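Local coordinates for protein mannuronan C5-epimerase (PDB 4NK6) that converts beta-D-mannuronate residues of the polymer alginate to alpha-L-guluronate and, within a periplasmic complex, guards the new chain from degradation on its way to the outer membrane, at residues A[213-218]-A[247-252]; A[234-239]-A[261-266]; A[270-275]-A[295-300]; A[299-304]-A[323-328]; A[344-349]-A[367-372]. One frame throughout, in Å; residues are numbered along the deposited sequence.

Contact 1: A[213-218]-A[247-252]; sequences GVSISQ and GFYCYE
Strands 215-217 and 248-251 run parallel, their axes 8° apart and 4.5 Å at closest approach, and V214 O, I216 N, I216 O and Q218 N bond in turn to Y249 N, Y249 O, Y251 N and Y251 O. I216 thus gives and takes one bond each, and Q218 N reaches Y251 O at 3.0 Å. Each serine is in register with a tyrosine, and I216 with C250. On the inward face I216 lies over C250, CB to CB 3.9 Å, and its CG1 comes obliquely to the F248 ring, 3.7 Å from CE2. Branched and aromatic side chains suit this dry side, and the small C250 leaves I216 and F248 to meet beside it. The opposite face carries S215 and S217 against Y249 and Y251. With CG anti to the backbone N (chi1 169° in Y249, 167° in Y251), both rings come to lie beside the short serines: S217 OG is 3.4 Å from Y251 CD1. That hydroxyl also donates to Q218 O, at 2.8 Å. Beyond the strand ends Q218 and E252 lay their CB atoms together, while a water accepts from Q218 NE2 and donates to E252 OE1; the other carboxylate oxygen, E252 OE2, forms a salt bridge with R276. The pair is two successive rungs of the right-handed beta-helix: strand 186-188 continues the sheet beyond 215-217 and strand 269-274 beyond 246-251, I236 of strand 233-236 covers V214 and F248 from within, and Y249 lies close to H274, the probable proton acceptor.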
# COMPACT_ATOMS: atom_id res chain seq x y z
N GLY A 213 -7.77 -4.19 -0.48
CA GLY A 213 -7.56 -3.89 -1.89
C GLY A 213 -6.50 -4.77 -2.51
O GLY A 213 -6.81 -5.80 -3.11
N VAL A 214 -5.25 -4.35 -2.38
CA VAL A 214 -4.11 -5.21 -2.68
C VAL A 214 -3.33 -5.24 -1.38
O VAL A 214 -2.81 -4.22 -0.94
CB VAL A 214 -3.23 -4.64 -3.81
CG1 VAL A 214 -1.93 -5.42 -3.94
CG2 VAL A 214 -4.00 -4.61 -5.13
N SER A 215 -3.31 -6.40 -0.72
CA SER A 215 -2.73 -6.51 0.61
C SER A 215 -1.66 -7.58 0.61
O SER A 215 -1.90 -8.70 0.19
CB SER A 215 -3.81 -6.91 1.63
OG SER A 215 -4.79 -5.90 1.76
N ILE A 216 -0.48 -7.21 1.10
CA ILE A 216 0.66 -8.11 1.23
C ILE A 216 0.86 -8.36 2.72
O ILE A 216 1.02 -7.41 3.47
CB ILE A 216 1.94 -7.45 0.66
CG1 ILE A 216 1.65 -6.82 -0.72
CG2 ILE A 216 3.09 -8.44 0.59
CD1 ILE A 216 1.28 -7.85 -1.81
N SER A 217 0.85 -9.60 3.17
CA SER A 217 0.77 -9.82 4.61
C SER A 217 1.41 -11.09 5.14
O SER A 217 1.16 -12.18 4.64
CB SER A 217 -0.70 -9.78 5.06
OG SER A 217 -0.82 -9.88 6.47
N GLN A 218 2.21 -10.94 6.19
CA GLN A 218 2.61 -12.09 6.98
C GLN A 218 1.34 -12.72 7.57
O GLN A 218 0.32 -12.04 7.74
CB GLN A 218 3.56 -11.64 8.09
CG GLN A 218 4.03 -12.73 9.05
CD GLN A 218 4.73 -13.89 8.35
OE1 GLN A 218 4.08 -14.78 7.80
NE2 GLN A 218 6.06 -13.89 8.37
N GLY A 247 -5.29 1.66 -1.76
CA GLY A 247 -4.58 1.32 -2.98
C GLY A 247 -3.55 0.22 -2.76
O GLY A 247 -3.39 -0.67 -3.60
N PHE A 248 -2.84 0.30 -1.65
CA PHE A 248 -1.84 -0.71 -1.29
C PHE A 248 -1.76 -0.83 0.22
O PHE A 248 -1.80 0.17 0.93
CB PHE A 248 -0.46 -0.35 -1.84
CG PHE A 248 0.66 -1.27 -1.36
CD1 PHE A 248 1.36 -1.00 -0.18
CD2 PHE A 248 1.02 -2.39 -2.09
CE1 PHE A 248 2.39 -1.83 0.26
CE2 PHE A 248 2.05 -3.23 -1.66
CZ PHE A 248 2.74 -2.95 -0.48
N TYR A 249 -1.66 -2.06 0.72
CA TYR A 249 -1.49 -2.29 2.14
C TYR A 249 -0.47 -3.39 2.35
O TYR A 249 -0.41 -4.33 1.56
CB TYR A 249 -2.83 -2.71 2.77
CG TYR A 249 -2.72 -3.22 4.20
CD1 TYR A 249 -2.76 -2.34 5.28
CD2 TYR A 249 -2.59 -4.58 4.47
CE1 TYR A 249 -2.66 -2.80 6.59
CE2 TYR A 249 -2.49 -5.05 5.78
CZ TYR A 249 -2.53 -4.15 6.83
OH TYR A 249 -2.43 -4.60 8.13
N CYS A 250 0.32 -3.29 3.41
CA CYS A 250 1.13 -4.43 3.82
C CYS A 250 1.30 -4.54 5.33
O CYS A 250 1.09 -3.58 6.07
CB CYS A 250 2.47 -4.48 3.08
SG CYS A 250 3.63 -3.16 3.50
N TYR A 251 1.68 -5.74 5.77
CA TYR A 251 1.82 -6.07 7.18
C TYR A 251 3.01 -7.00 7.31
O TYR A 251 3.05 -8.05 6.65
CB TYR A 251 0.55 -6.78 7.67
CG TYR A 251 0.65 -7.46 9.03
CD1 TYR A 251 1.06 -8.79 9.14
CD2 TYR A 251 0.29 -6.79 10.19
CE1 TYR A 251 1.14 -9.42 10.37
CE2 TYR A 251 0.37 -7.41 11.44
CZ TYR A 251 0.79 -8.73 11.52
OH TYR A 251 0.87 -9.36 12.74
N GLU A 252 3.97 -6.64 8.16
CA GLU A 252 5.19 -7.41 8.36
C GLU A 252 5.79 -7.90 7.03
O GLU A 252 6.06 -9.09 6.85
CB GLU A 252 4.95 -8.55 9.34
CG GLU A 252 4.73 -8.06 10.77
CD GLU A 252 4.62 -9.19 11.78
OE1 GLU A 252 4.90 -10.34 11.40
OE2 GLU A 252 4.24 -8.91 12.94
O HOH W 1 7.16 -11.55 10.29

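Contact 2: A[234-239]-A[261-266]; sequences GWIIDS and NTYRDN
The side-chain amide of N261 fills the bend that follows strand 233-236 and bonds to backbone on both sides of it. Its ND2 donates to I236 O at 2.9 Å in a nearly straight bond (176°) that lies in the amide plane but comes down on the carbonyl from above its plane. Its OD1 accepts from S239 N at 2.7 Å. One asparagine therefore satisfies a donor and an acceptor three residues apart, a task suited to a short side chain carrying both functions on a flat group. D238, with positive phi, makes the turn between them. Next to this, S239 O takes the backbone N-H of T262 at 2.9 Å, which starts the pairing of the next strand. The amide is placed by N261 CG standing beside its own backbone N (chi1 -55°), which directs it toward the 236-239 backbone. Further out, S239 OG donates to I237 O at 2.8 Å and so braces the turn from within, and it is bonded in addition to T199 N of the preceding coil. N261 N in turn donates to N285 OD1 of the following coil. I236 sends CG2 across the amide at about a right angle, 3.7 Å from N261 OD1. Stacked asparagines of this kind are familiar from right-handed parallel beta-helices. The corner joins strand 233-236 to strand 240-242, which pairs with 262-264; F241 stacks on Y263, while F248 of strand 246-251 packs against both I236 and Y263.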
# COMPACT_ATOMS: atom_id res chain seq x y z
N GLY A 234 7.94 -8.69 -2.95
CA GLY A 234 7.55 -8.54 -4.34
C GLY A 234 7.62 -7.12 -4.88
O GLY A 234 8.19 -6.23 -4.25
N TRP A 235 7.05 -6.92 -6.06
CA TRP A 235 7.10 -5.62 -6.72
C TRP A 235 5.73 -5.28 -7.24
O TRP A 235 4.97 -6.15 -7.66
CB TRP A 235 8.00 -5.64 -7.97
CG TRP A 235 9.44 -6.07 -7.82
CD1 TRP A 235 10.15 -6.26 -6.67
CD2 TRP A 235 10.34 -6.37 -8.90
NE1 TRP A 235 11.44 -6.66 -6.97
CE2 TRP A 235 11.58 -6.73 -8.33
CE3 TRP A 235 10.21 -6.36 -10.30
CZ2 TRP A 235 12.68 -7.09 -9.11
CZ3 TRP A 235 11.31 -6.71 -11.07
CH2 TRP A 235 12.53 -7.07 -10.47
N ILE A 236 5.44 -3.99 -7.26
CA ILE A 236 4.30 -3.46 -8.01
C ILE A 236 4.83 -2.27 -8.80
O ILE A 236 5.19 -1.25 -8.21
CB ILE A 236 3.17 -3.03 -7.07
CG1 ILE A 236 2.54 -4.26 -6.42
CG2 ILE A 236 2.11 -2.27 -7.86
CD1 ILE A 236 1.59 -3.93 -5.27
N ILE A 237 4.91 -2.42 -10.12
CA ILE A 237 5.56 -1.40 -10.93
C ILE A 237 4.73 -0.95 -12.15
O ILE A 237 4.03 -1.76 -12.77
CB ILE A 237 6.97 -1.85 -11.41
CG1 ILE A 237 6.86 -3.07 -12.32
CG2 ILE A 237 7.90 -2.15 -10.23
CD1 ILE A 237 8.19 -3.50 -12.91
N ASP A 238 4.84 0.34 -12.46
CA ASP A 238 4.25 0.94 -13.66
C ASP A 238 2.78 0.56 -13.88
O ASP A 238 2.35 0.33 -15.00
CB ASP A 238 5.07 0.59 -14.90
CG ASP A 238 6.53 0.96 -14.73
OD1 ASP A 238 6.80 2.06 -14.20
OD2 ASP A 238 7.39 0.16 -15.12
N SER A 239 2.04 0.49 -12.78
CA SER A 239 0.66 0.05 -12.82
C SER A 239 -0.28 1.17 -12.39
O SER A 239 0.16 2.27 -12.08
CB SER A 239 0.50 -1.19 -11.94
OG SER A 239 1.25 -2.25 -12.52
N ASN A 261 3.97 3.86 -10.27
CA ASN A 261 2.53 3.62 -10.35
C ASN A 261 1.72 4.90 -10.27
O ASN A 261 2.20 5.91 -9.80
CB ASN A 261 2.07 2.68 -9.24
CG ASN A 261 2.84 1.37 -9.24
OD1 ASN A 261 2.68 0.55 -10.14
ND2 ASN A 261 3.67 1.18 -8.23
N THR A 262 0.48 4.82 -10.73
CA THR A 262 -0.50 5.87 -10.49
C THR A 262 -1.57 5.35 -9.54
O THR A 262 -2.23 4.34 -9.83
CB THR A 262 -1.13 6.37 -11.82
OG1 THR A 262 -0.15 7.09 -12.58
CG2 THR A 262 -2.30 7.30 -11.54
N TYR A 263 -1.71 6.01 -8.39
CA TYR A 263 -2.75 5.72 -7.42
C TYR A 263 -3.74 6.87 -7.44
O TYR A 263 -3.47 7.94 -6.89
CB TYR A 263 -2.16 5.55 -6.01
CG TYR A 263 -1.46 4.23 -5.82
CD1 TYR A 263 -2.16 3.11 -5.38
CD2 TYR A 263 -0.12 4.08 -6.15
CE1 TYR A 263 -1.54 1.89 -5.23
CE2 TYR A 263 0.52 2.85 -6.00
CZ TYR A 263 -0.20 1.76 -5.54
OH TYR A 263 0.42 0.54 -5.40
N ARG A 264 -4.89 6.66 -8.08
CA ARG A 264 -5.81 7.77 -8.31
C ARG A 264 -7.18 7.52 -7.71
O ARG A 264 -7.76 6.44 -7.88
CB ARG A 264 -5.92 8.06 -9.82
CG ARG A 264 -6.41 6.87 -10.64
CD ARG A 264 -6.56 7.21 -12.13
NE ARG A 264 -7.41 8.38 -12.35
CZ ARG A 264 -7.61 8.94 -13.55
NH1 ARG A 264 -8.40 10.00 -13.67
NH2 ARG A 264 -7.02 8.44 -14.63
N ASP A 265 -7.70 8.52 -7.01
CA ASP A 265 -9.09 8.50 -6.55
C ASP A 265 -9.40 7.27 -5.70
O ASP A 265 -10.50 6.70 -5.79
CB ASP A 265 -10.04 8.56 -7.75
CG ASP A 265 -9.68 9.69 -8.71
OD1 ASP A 265 -9.40 10.80 -8.23
OD2 ASP A 265 -9.65 9.46 -9.94
N ASN A 266 -8.45 6.85 -4.88
CA ASN A 266 -8.73 5.78 -3.93
C ASN A 266 -9.46 6.31 -2.72
O ASN A 266 -9.47 7.51 -2.47
CB ASN A 266 -7.44 5.05 -3.56
CG ASN A 266 -6.79 4.42 -4.78
OD1 ASN A 266 -7.37 3.52 -5.38
ND2 ASN A 266 -5.63 4.92 -5.17

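Contact 3: A[270-275]-A[295-300]; sequences GIDPHD and GIIISR
G295 opens the contact by giving its carbonyl O to I271 N at 2.9 Å; the chain turns a corner beside it at G270, where a side chain would run into that same carbonyl. I296 then lies over I271, isoleucine on isoleucine, in the apolar interior of the beta-helix. I297 N donates to I271 O, and its CG2 stands alongside D272, 3.5 Å from OD1. I297 O faces P273, which has no N-H to offer, and so the ladder is interrupted here: across the contact the carbonyl faces C-H groups, D272 CA and P273 CD, the latter at 3.1 Å. I298 points inward again, its CG2 against the proline ring, 3.8 Å from P273 CG. At S299 the bonding resumes, with N to P273 O and O to D275 N. The serine CB lies over one face of the H274 imidazole, 3.8 Å from the ring centroid, a CH-pi contact for which a small residue is well suited; its OG bonds to D323. R300, with positive phi, leaves the strand and runs alongside D275, bent at chi3 (-71°) so that NH1 meets D275 OD1 at 3.0 Å on the syn side, while NH2 forms a salt bridge with D407. The same OD1 accepts H274 ND1 at 2.9 Å, in the ring plane and nearly straight (176°), arriving from above the carboxylate. Two donors thus fix D275 OD1, and D275 in turn fixes the rotation of the ring of H274, the probable proton acceptor, with S299 against its face: R300 acts as a second-shell residue that holds the histidine's partner in place.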
# COMPACT_ATOMS: atom_id res chain seq x y z
N GLY A 270 -3.93 6.03 -0.43
CA GLY A 270 -3.27 5.58 -1.65
C GLY A 270 -2.37 4.40 -1.35
O GLY A 270 -2.65 3.28 -1.75
N ILE A 271 -1.28 4.65 -0.63
CA ILE A 271 -0.29 3.63 -0.30
C ILE A 271 -0.13 3.59 1.22
O ILE A 271 0.25 4.59 1.82
CB ILE A 271 1.08 3.97 -0.95
CG1 ILE A 271 0.92 4.26 -2.45
CG2 ILE A 271 2.08 2.84 -0.76
CD1 ILE A 271 2.25 4.57 -3.17
N ASP A 272 -0.40 2.44 1.83
CA ASP A 272 -0.51 2.35 3.30
C ASP A 272 0.27 1.17 3.90
O ASP A 272 -0.34 0.23 4.45
CB ASP A 272 -2.00 2.28 3.67
CG ASP A 272 -2.25 2.07 5.18
OD1 ASP A 272 -1.56 2.68 6.02
OD2 ASP A 272 -3.15 1.26 5.51
N PRO A 273 1.61 1.19 3.81
CA PRO A 273 2.40 0.12 4.43
C PRO A 273 2.28 0.16 5.96
O PRO A 273 2.19 1.25 6.52
CB PRO A 273 3.84 0.48 4.04
CG PRO A 273 3.71 1.33 2.81
CD PRO A 273 2.48 2.14 3.08
N HIS A 274 2.29 -0.99 6.62
CA HIS A 274 1.93 -1.05 8.03
C HIS A 274 2.75 -2.07 8.80
O HIS A 274 3.34 -2.99 8.23
CB HIS A 274 0.45 -1.45 8.18
CG HIS A 274 -0.41 -0.42 8.85
ND1 HIS A 274 -0.62 -0.40 10.21
CD2 HIS A 274 -1.12 0.62 8.34
CE1 HIS A 274 -1.42 0.61 10.51
NE2 HIS A 274 -1.74 1.24 9.39
N ASP A 275 2.76 -1.90 10.12
CA ASP A 275 3.07 -2.97 11.07
C ASP A 275 4.38 -3.70 10.84
O ASP A 275 4.39 -4.86 10.41
CB ASP A 275 1.92 -3.98 11.12
CG ASP A 275 0.67 -3.43 11.82
OD1 ASP A 275 0.61 -2.21 12.10
OD2 ASP A 275 -0.25 -4.21 12.08
N GLY A 295 -2.40 10.42 1.02
CA GLY A 295 -1.87 9.82 -0.18
C GLY A 295 -0.97 8.65 0.18
O GLY A 295 -1.20 7.52 -0.24
N ILE A 296 0.07 8.93 0.95
CA ILE A 296 1.03 7.91 1.34
C ILE A 296 1.20 7.95 2.84
O ILE A 296 1.45 9.00 3.42
CB ILE A 296 2.41 8.16 0.66
CG1 ILE A 296 2.29 8.14 -0.87
CG2 ILE A 296 3.44 7.15 1.14
CD1 ILE A 296 3.63 8.38 -1.59
N ILE A 297 1.04 6.80 3.49
CA ILE A 297 1.24 6.74 4.94
C ILE A 297 1.91 5.42 5.33
O ILE A 297 1.46 4.36 4.94
CB ILE A 297 -0.09 6.95 5.75
CG1 ILE A 297 0.13 6.66 7.24
CG2 ILE A 297 -1.23 6.06 5.20
CD1 ILE A 297 -1.08 6.99 8.18
N ILE A 298 3.00 5.50 6.08
CA ILE A 298 3.55 4.30 6.69
C ILE A 298 3.28 4.39 8.18
O ILE A 298 3.45 5.45 8.79
CB ILE A 298 5.05 4.11 6.38
CG1 ILE A 298 5.90 5.20 7.04
CG2 ILE A 298 5.28 4.12 4.86
CD1 ILE A 298 7.39 5.08 6.72
N SER A 299 2.82 3.29 8.78
CA SER A 299 2.34 3.34 10.15
C SER A 299 2.70 2.10 10.95
O SER A 299 2.53 0.97 10.48
CB SER A 299 0.83 3.57 10.18
OG SER A 299 0.35 3.58 11.51
N ARG A 300 3.19 2.35 12.16
CA ARG A 300 3.51 1.32 13.15
C ARG A 300 4.78 0.56 12.85
O ARG A 300 4.76 -0.58 12.36
CB ARG A 300 2.34 0.37 13.46
CG ARG A 300 2.61 -0.48 14.71
CD ARG A 300 1.41 -1.30 15.18
NE ARG A 300 0.36 -0.46 15.76
CZ ARG A 300 -0.84 -0.28 15.21
NH1 ARG A 300 -1.16 -0.89 14.08
NH2 ARG A 300 -1.73 0.49 15.83

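Contact 4: A[299-304]-A[323-328]; sequences SREVDN and DRNSVG
D323 holds CG anti to its backbone N (chi1 179°), as S299 holds OG (178°), and the two equal torsions set hydroxyl beside carboxylate: S299 OG donates to D323 OD2 at 2.7 Å, on the anti side. The syn lone pair of that oxygen receives R324 NH1 at 2.9 Å, squarely in the guanidinium plane. R324 runs extended to NE alongside R300, with R300 NH2 3.6 Å from R324 NE; D407 forms a salt bridge with each of these nitrogens, which reconciles the two positive groups. Beyond the strands both chains turn with positive phi at 300-301 and 324-325, and side chains supply the missing backbone partners. S326 OG donates to D323 O at 2.8 Å and accepts V302 N at 3.1 Å, while R300 N reaches D323 O from the opposite face of its plane. D303 OD1 takes V327 N at 2.9 Å (175°), from above the carboxylate plane. A water bridges N304 OD1 and G328 O. Short serines and aspartates suit turns stacked this tightly. D323, D275 and D407 probably offset the charge of R300 and R324, and these acids fix the two arginines and S299 beside the H274 site, where R300 also touches the histidine.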
# COMPACT_ATOMS: atom_id res chain seq x y z
N SER A 299 2.82 3.29 8.78
CA SER A 299 2.34 3.34 10.15
C SER A 299 2.70 2.10 10.95
O SER A 299 2.53 0.97 10.48
CB SER A 299 0.83 3.57 10.18
OG SER A 299 0.35 3.58 11.51
N ARG A 300 3.19 2.35 12.16
CA ARG A 300 3.51 1.32 13.15
C ARG A 300 4.78 0.56 12.85
O ARG A 300 4.76 -0.58 12.36
CB ARG A 300 2.34 0.37 13.46
CG ARG A 300 2.61 -0.48 14.71
CD ARG A 300 1.41 -1.30 15.18
NE ARG A 300 0.36 -0.46 15.76
CZ ARG A 300 -0.84 -0.28 15.21
NH1 ARG A 300 -1.16 -0.89 14.08
NH2 ARG A 300 -1.73 0.49 15.83
N GLU A 301 5.90 1.20 13.18
CA GLU A 301 7.23 0.65 12.98
C GLU A 301 7.50 0.21 11.56
O GLU A 301 8.08 -0.85 11.32
CB GLU A 301 7.51 -0.50 13.96
CG GLU A 301 7.23 -0.12 15.41
CD GLU A 301 7.83 -1.11 16.36
OE1 GLU A 301 7.13 -2.05 16.76
OE2 GLU A 301 9.03 -0.96 16.69
N VAL A 302 7.09 1.02 10.60
CA VAL A 302 7.61 0.82 9.26
C VAL A 302 8.96 1.52 9.25
O VAL A 302 9.04 2.75 9.35
CB VAL A 302 6.66 1.34 8.19
CG1 VAL A 302 7.24 1.05 6.81
CG2 VAL A 302 5.31 0.66 8.34
N ASP A 303 10.02 0.72 9.17
CA ASP A 303 11.37 1.21 9.42
C ASP A 303 12.31 1.01 8.23
O ASP A 303 12.06 0.16 7.38
CB ASP A 303 11.98 0.52 10.66
CG ASP A 303 11.23 0.82 11.94
OD1 ASP A 303 10.35 1.71 11.92
OD2 ASP A 303 11.52 0.19 12.98
N ASN A 304 13.38 1.80 8.19
CA ASN A 304 14.45 1.62 7.22
C ASN A 304 13.94 1.53 5.79
O ASN A 304 14.38 0.67 5.01
CB ASN A 304 15.26 0.37 7.58
CG ASN A 304 15.76 0.41 9.02
OD1 ASN A 304 16.12 1.48 9.52
ND2 ASN A 304 15.77 -0.73 9.69
N ASP A 323 3.94 7.46 10.75
CA ASP A 323 3.09 7.34 11.93
C ASP A 323 3.54 6.22 12.87
O ASP A 323 4.09 5.20 12.42
CB ASP A 323 1.64 7.09 11.49
CG ASP A 323 0.67 6.94 12.66
OD1 ASP A 323 0.64 7.82 13.54
OD2 ASP A 323 -0.07 5.94 12.69
N ARG A 324 3.31 6.41 14.17
CA ARG A 324 3.46 5.34 15.16
C ARG A 324 4.84 4.67 15.16
O ARG A 324 4.96 3.48 14.84
CB ARG A 324 2.35 4.29 15.01
CG ARG A 324 0.99 4.76 15.55
CD ARG A 324 -0.15 3.77 15.28
NE ARG A 324 -1.33 4.06 16.10
CZ ARG A 324 -2.20 5.03 15.83
NH1 ARG A 324 -2.04 5.81 14.77
NH2 ARG A 324 -3.25 5.22 16.63
N ASN A 325 5.86 5.44 15.51
CA ASN A 325 7.20 4.90 15.74
C ASN A 325 7.79 4.24 14.49
O ASN A 325 8.47 3.21 14.56
CB ASN A 325 7.18 3.94 16.94
CG ASN A 325 8.56 3.67 17.50
OD1 ASN A 325 9.48 4.48 17.33
ND2 ASN A 325 8.72 2.53 18.18
N SER A 326 7.54 4.85 13.33
CA SER A 326 8.17 4.46 12.08
C SER A 326 9.47 5.24 11.91
O SER A 326 9.44 6.46 11.70
CB SER A 326 7.23 4.73 10.90
OG SER A 326 6.08 3.90 10.98
N VAL A 327 10.60 4.55 12.01
CA VAL A 327 11.90 5.21 12.17
C VAL A 327 12.96 4.74 11.16
O VAL A 327 12.81 3.69 10.55
CB VAL A 327 12.47 5.00 13.61
CG1 VAL A 327 11.40 5.33 14.66
CG2 VAL A 327 12.97 3.57 13.80
N GLY A 328 14.03 5.52 11.00
CA GLY A 328 15.15 5.14 10.15
C GLY A 328 14.86 5.31 8.67
O GLY A 328 15.54 4.74 7.81
O HOH W 2 10.38 1.28 15.33
O HOH W 3 18.19 3.42 8.67

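Contact 5: A[344-349]-A[367-372]; sequences ITLYES and IRVRNS
Y347 and R370 cross obliquely, so that Y347 CD1 lies over the centre of the R370 guanidinium, 3.4 Å from CZ, with the planes 49° apart. R370 bends at chi3 (80°) and grips E348 side-on: NE meets OE2 at 2.8 Å on its syn lone pair, and NH1 meets OE1 at 2.9 Å. E348, bent at chi2 to face back across the sheet, also receives N371 ND2 on OE2, from the anti side, at 2.9 Å. The long arginine thus bridges aromatic ring and carboxylate, and the buried acid is matched by several donors. At the hydroxyl end of the ring R368 stands nearly upright to it and gives Y347 OH only a weak bond; T345 CG2 lies over one face of this guanidinium, whose NE forms a salt bridge with D342. Inside, I344 rests on I367 and L346 on V369, CB to CG1 4.3 Å, branched aliphatics suited to the apolar interior. At the turn S372 OG takes S349 N at 3.0 Å and donates to R370 O. Parallel strands 344-347 and 367-370, whose axes approach to 4.7 Å, with aliphatic residues stacked inward and charged or aromatic ones outward, are two rungs of a right-handed parallel beta-helix.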
# COMPACT_ATOMS: atom_id res chain seq x y z
N ILE A 344 3.70 16.99 4.51
CA ILE A 344 4.22 15.85 5.25
C ILE A 344 3.87 15.99 6.73
O ILE A 344 4.07 17.06 7.32
CB ILE A 344 5.76 15.79 5.17
CG1 ILE A 344 6.23 15.78 3.71
CG2 ILE A 344 6.29 14.58 5.93
CD1 ILE A 344 7.76 15.86 3.54
N THR A 345 3.36 14.93 7.34
CA THR A 345 3.12 14.93 8.78
C THR A 345 3.89 13.79 9.45
O THR A 345 3.78 12.64 9.02
CB THR A 345 1.63 14.76 9.12
OG1 THR A 345 0.83 15.58 8.26
CG2 THR A 345 1.35 15.12 10.59
N LEU A 346 4.66 14.10 10.49
CA LEU A 346 5.29 13.07 11.30
C LEU A 346 4.58 12.98 12.64
O LEU A 346 4.49 13.95 13.39
CB LEU A 346 6.78 13.35 11.54
CG LEU A 346 7.73 13.55 10.34
CD1 LEU A 346 9.10 13.07 10.71
CD2 LEU A 346 7.26 12.90 9.07
N TYR A 347 4.05 11.79 12.93
CA TYR A 347 3.34 11.54 14.16
C TYR A 347 4.14 10.52 14.98
O TYR A 347 4.21 9.34 14.61
CB TYR A 347 2.00 10.89 13.85
CG TYR A 347 0.89 11.77 13.31
CD1 TYR A 347 0.50 12.93 13.97
CD2 TYR A 347 0.20 11.40 12.17
CE1 TYR A 347 -0.56 13.70 13.49
CE2 TYR A 347 -0.84 12.16 11.68
CZ TYR A 347 -1.22 13.31 12.34
OH TYR A 347 -2.26 14.05 11.84
N GLU A 348 4.73 10.97 16.09
CA GLU A 348 5.41 10.08 17.03
C GLU A 348 6.39 9.15 16.32
O GLU A 348 6.43 7.95 16.60
CB GLU A 348 4.39 9.27 17.83
CG GLU A 348 3.50 10.10 18.77
CD GLU A 348 2.48 10.97 18.04
OE1 GLU A 348 1.73 10.44 17.19
OE2 GLU A 348 2.43 12.18 18.31
N SER A 349 7.13 9.69 15.36
CA SER A 349 8.01 8.89 14.51
C SER A 349 9.34 9.62 14.35
O SER A 349 9.51 10.44 13.43
CB SER A 349 7.38 8.66 13.14
OG SER A 349 6.25 7.80 13.23
N ILE A 367 5.45 21.05 6.39
CA ILE A 367 5.95 19.89 7.12
C ILE A 367 5.57 20.02 8.59
O ILE A 367 5.97 20.98 9.27
CB ILE A 367 7.49 19.78 7.00
CG1 ILE A 367 7.90 19.57 5.54
CG2 ILE A 367 8.01 18.63 7.87
CD1 ILE A 367 9.42 19.72 5.28
N ARG A 368 4.78 19.07 9.09
CA ARG A 368 4.41 19.09 10.50
C ARG A 368 5.03 17.92 11.25
O ARG A 368 5.00 16.78 10.78
CB ARG A 368 2.88 19.12 10.67
CG ARG A 368 2.45 19.10 12.15
CD ARG A 368 1.02 19.61 12.35
NE ARG A 368 -0.00 18.71 11.80
CZ ARG A 368 -0.67 17.81 12.52
NH1 ARG A 368 -1.60 17.06 11.94
NH2 ARG A 368 -0.41 17.67 13.82
N VAL A 369 5.60 18.21 12.42
CA VAL A 369 6.26 17.19 13.22
C VAL A 369 5.69 17.20 14.62
O VAL A 369 5.83 18.18 15.34
CB VAL A 369 7.78 17.46 13.33
CG1 VAL A 369 8.46 16.37 14.14
CG2 VAL A 369 8.41 17.57 11.93
N ARG A 370 5.04 16.11 15.01
CA ARG A 370 4.42 16.03 16.33
C ARG A 370 5.09 14.92 17.14
O ARG A 370 5.23 13.80 16.65
CB ARG A 370 2.92 15.75 16.21
CG ARG A 370 2.15 15.82 17.54
CD ARG A 370 0.68 15.38 17.39
NE ARG A 370 0.52 13.93 17.37
CZ ARG A 370 -0.64 13.30 17.17
NH1 ARG A 370 -0.69 11.97 17.18
NH2 ARG A 370 -1.75 14.00 16.94
N ASN A 371 5.52 15.25 18.36
CA ASN A 371 6.06 14.27 19.30
C ASN A 371 7.16 13.39 18.72
O ASN A 371 7.22 12.20 19.02
CB ASN A 371 4.95 13.35 19.83
CG ASN A 371 3.97 14.07 20.75
OD1 ASN A 371 4.32 15.05 21.40
ND2 ASN A 371 2.75 13.57 20.81
N SER A 372 8.01 13.97 17.87
CA SER A 372 9.08 13.21 17.23
C SER A 372 10.44 13.88 17.48
O SER A 372 10.57 15.09 17.32
CB SER A 372 8.82 13.12 15.72
OG SER A 372 7.50 12.65 15.47

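Overall arrangement
Contacts 1, 3 and 5 are rungs of one parallel ladder, with strand 246-251 of contact 1 beside strand 269-274 of contact 3 and contact 5 further along. Their inner faces are largely apolar, with C250 and P273 among aliphatic and aromatic side chains, but their outer faces change from serine and tyrosine in contact 1, through the histidine site of contact 3, to the arginine-glutamate pair and tyrosine-arginine contacts of contact 5. Contact 2, buried at a corner between other faces of the coil, depends on an asparagine and meets contact 1 through F248. Contact 4, the least buried, continues contact 3 through shared S299 and R300 and touches contact 5; there polar side chains and water replace the core.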